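Local coordinates for Pts system, fructose-specific iiabc component (Borrelia burgdorferi, PDB 5DLE), which is the cytoplasmic IIB domain of a fructose-specific phosphotransferase transporter, which probably passes phosphate to fructose as the sugar is taken up, at residues A[46-51]-A[57-62]. Numbering follows the deposited sequence.
Sequences RVETQG and NALTEE
Asn57, which follows the short antiparallel strand 55-56, gives its backbone carbonyl to Arg46: NH2 reaches Asn57 O at 3.0 Å and fairly straight (158°), NH1 by a longer, more bent bond. That oxygen lies in the guanidinium plane, yet NH2 sits above the carbonyl plane, well off a lone pair. Bends at chi2 and chi3 curl the arginine back for this end-on grip. The same oxygen makes a CA-H...O contact with Glu48 CA at 3.4 Å, while one water links Asn57 ND2 to Thr49 OG1. At Ala58, CA passes 3.3 Å from Glu48 OE1. Leu59 N then donates to Glu48 OE1 (2.9 Å, 162°) on the anti side of the carboxylate. Leu59 CD2 lies 4.0 Å above one guanidinium face, offset toward its rim. Thr60 N-caps helix 61-66 and its N donates to Glu63 OE1, consistent with a capping box. Glu63 OE2 salt-bridges Arg46 NE, Arg82 NH1 salt-bridges Glu48 OE1, and Gln50 NE2 binds Glu48 OE2. Strand 44-50, between strands 13-19 and 55-56 in the mixed IIB sheet, thus holds the turn into helix 61-66 by side chain-to-backbone bonds, and the two arginine salt bridges would be expected to keep Glu48 and Glu63 ionised.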
loop_
_atom_site.group_PDB
_atom_site.type_symbol
_atom_site.label_atom_id
_atom_site.label_comp_id
_atom_site.label_asym_id
_atom_site.label_seq_id
_atom_site.Cartn_x
_atom_site.Cartn_y
_atom_site.Cartn_z
ATOM N N ARG A 46 21.799 -2.014 -4.986
ATOM C CA ARG A 46 21.182 -0.794 -5.513
ATOM C C ARG A 46 19.852 -1.181 -6.133
ATOM O O ARG A 46 19.804 -2.159 -6.885
ATOM C CB ARG A 46 22.076 -0.134 -6.577
ATOM C CG ARG A 46 23.044 0.896 -5.985
ATOM C CD ARG A 46 22.364 2.282 -5.804
ATOM N NE ARG A 46 22.017 2.789 -7.127
ATOM C CZ ARG A 46 20.801 2.986 -7.614
ATOM N NH1 ARG A 46 19.686 2.863 -6.877
ATOM N NH2 ARG A 46 20.713 3.388 -8.874
ATOM N N VAL A 47 18.779 -0.430 -5.816
ATOM C CA VAL A 47 17.443 -0.710 -6.340
ATOM C C VAL A 47 16.886 0.509 -7.073
ATOM O O VAL A 47 16.831 1.618 -6.511
ATOM C CB VAL A 47 16.464 -1.142 -5.225
ATOM C CG1 VAL A 47 15.115 -1.573 -5.840
ATOM C CG2 VAL A 47 17.015 -2.290 -4.468
ATOM N N GLU A 48 16.455 0.293 -8.312
ATOM C CA GLU A 48 15.647 1.223 -9.081
ATOM C C GLU A 48 14.177 0.918 -8.827
ATOM O O GLU A 48 13.774 -0.245 -8.825
ATOM C CB GLU A 48 15.968 1.045 -10.571
ATOM C CG GLU A 48 14.947 1.607 -11.547
ATOM C CD GLU A 48 15.369 1.347 -13.002
ATOM O OE1 GLU A 48 16.583 1.340 -13.264
ATOM O OE2 GLU A 48 14.503 1.113 -13.869
ATOM N N THR A 49 13.370 1.956 -8.644
ATOM C CA THR A 49 11.953 1.741 -8.413
ATOM C C THR A 49 11.116 2.368 -9.521
ATOM O O THR A 49 11.464 3.413 -10.062
ATOM C CB THR A 49 11.490 2.327 -7.053
ATOM O OG1 THR A 49 11.838 3.717 -6.946
ATOM C CG2 THR A 49 12.100 1.563 -5.870
ATOM N N GLN A 50 10.007 1.706 -9.848
ATOM C CA GLN A 50 9.031 2.226 -10.821
ATOM C C GLN A 50 7.612 2.020 -10.313
ATOM O O GLN A 50 7.236 0.903 -9.950
ATOM C CB GLN A 50 9.171 1.507 -12.171
ATOM C CG GLN A 50 10.617 1.312 -12.658
ATOM C CD GLN A 50 10.656 0.907 -14.122
ATOM O OE1 GLN A 50 9.596 0.832 -14.793
ATOM N NE2 GLN A 50 11.848 0.666 -14.640
ATOM N N GLY A 51 6.790 3.055 -10.512
ATOM C CA GLY A 51 5.342 2.950 -10.387
ATOM C C GLY A 51 4.580 3.306 -11.654
ATOM O O GLY A 51 5.093 3.165 -12.770
ATOM N N ASN A 57 15.741 6.620 -9.079
ATOM C CA ASN A 57 17.034 6.000 -8.740
ATOM C C ASN A 57 17.399 4.908 -9.736
ATOM O O ASN A 57 17.833 3.797 -9.372
ATOM C CB ASN A 57 17.030 5.470 -7.306
ATOM C CG ASN A 57 16.778 6.574 -6.311
ATOM O OD1 ASN A 57 17.680 7.400 -6.069
ATOM N ND2 ASN A 57 15.593 6.645 -5.778
ATOM N N ALA A 58 17.273 5.259 -11.018
ATOM C CA ALA A 58 17.536 4.318 -12.094
ATOM C C ALA A 58 18.950 3.746 -12.005
ATOM O O ALA A 58 19.911 4.442 -11.665
ATOM C CB ALA A 58 17.330 5.015 -13.433
ATOM N N LEU A 59 19.061 2.459 -12.310
ATOM C CA LEU A 59 20.370 1.820 -12.373
ATOM C C LEU A 59 21.206 2.500 -13.440
ATOM O O LEU A 59 20.712 2.827 -14.519
ATOM C CB LEU A 59 20.235 0.332 -12.701
ATOM C CG LEU A 59 19.362 -0.497 -11.724
ATOM C CD1 LEU A 59 19.294 -1.951 -12.198
ATOM C CD2 LEU A 59 19.919 -0.377 -10.298
ATOM N N THR A 60 22.489 2.674 -13.145
ATOM C CA THR A 60 23.400 3.167 -14.158
ATOM C C THR A 60 24.020 1.998 -14.919
ATOM O O THR A 60 24.032 0.841 -14.456
ATOM C CB THR A 60 24.521 4.003 -13.535
ATOM O OG1 THR A 60 25.364 3.171 -12.723
ATOM C CG2 THR A 60 23.946 5.140 -12.687
ATOM N N GLU A 61 24.554 2.322 -16.100
ATOM C CA GLU A 61 25.296 1.331 -16.869
ATOM C C GLU A 61 26.423 0.726 -16.040
ATOM O O GLU A 61 26.637 -0.493 -16.062
ATOM C CB GLU A 61 25.844 1.970 -18.148
ATOM C CG GLU A 61 26.496 0.984 -19.091
ATOM C CD GLU A 61 27.001 1.624 -20.382
ATOM O OE1 GLU A 61 26.663 2.798 -20.645
ATOM O OE2 GLU A 61 27.731 0.945 -21.138
ATOM N N GLU A 62 27.148 1.561 -15.281
ATOM C CA GLU A 62 28.245 1.020 -14.492
ATOM C C GLU A 62 27.743 0.101 -13.383
ATOM O O GLU A 62 28.364 -0.932 -13.099
ATOM C CB GLU A 62 29.087 2.159 -13.903
ATOM C CG GLU A 62 30.225 1.673 -13.052
ATOM C CD GLU A 62 31.431 1.205 -13.884
ATOM O OE1 GLU A 62 31.386 1.274 -15.140
ATOM O OE2 GLU A 62 32.433 0.766 -13.275
HETATM O O HOH W 1 13.842 4.673 -5.245
#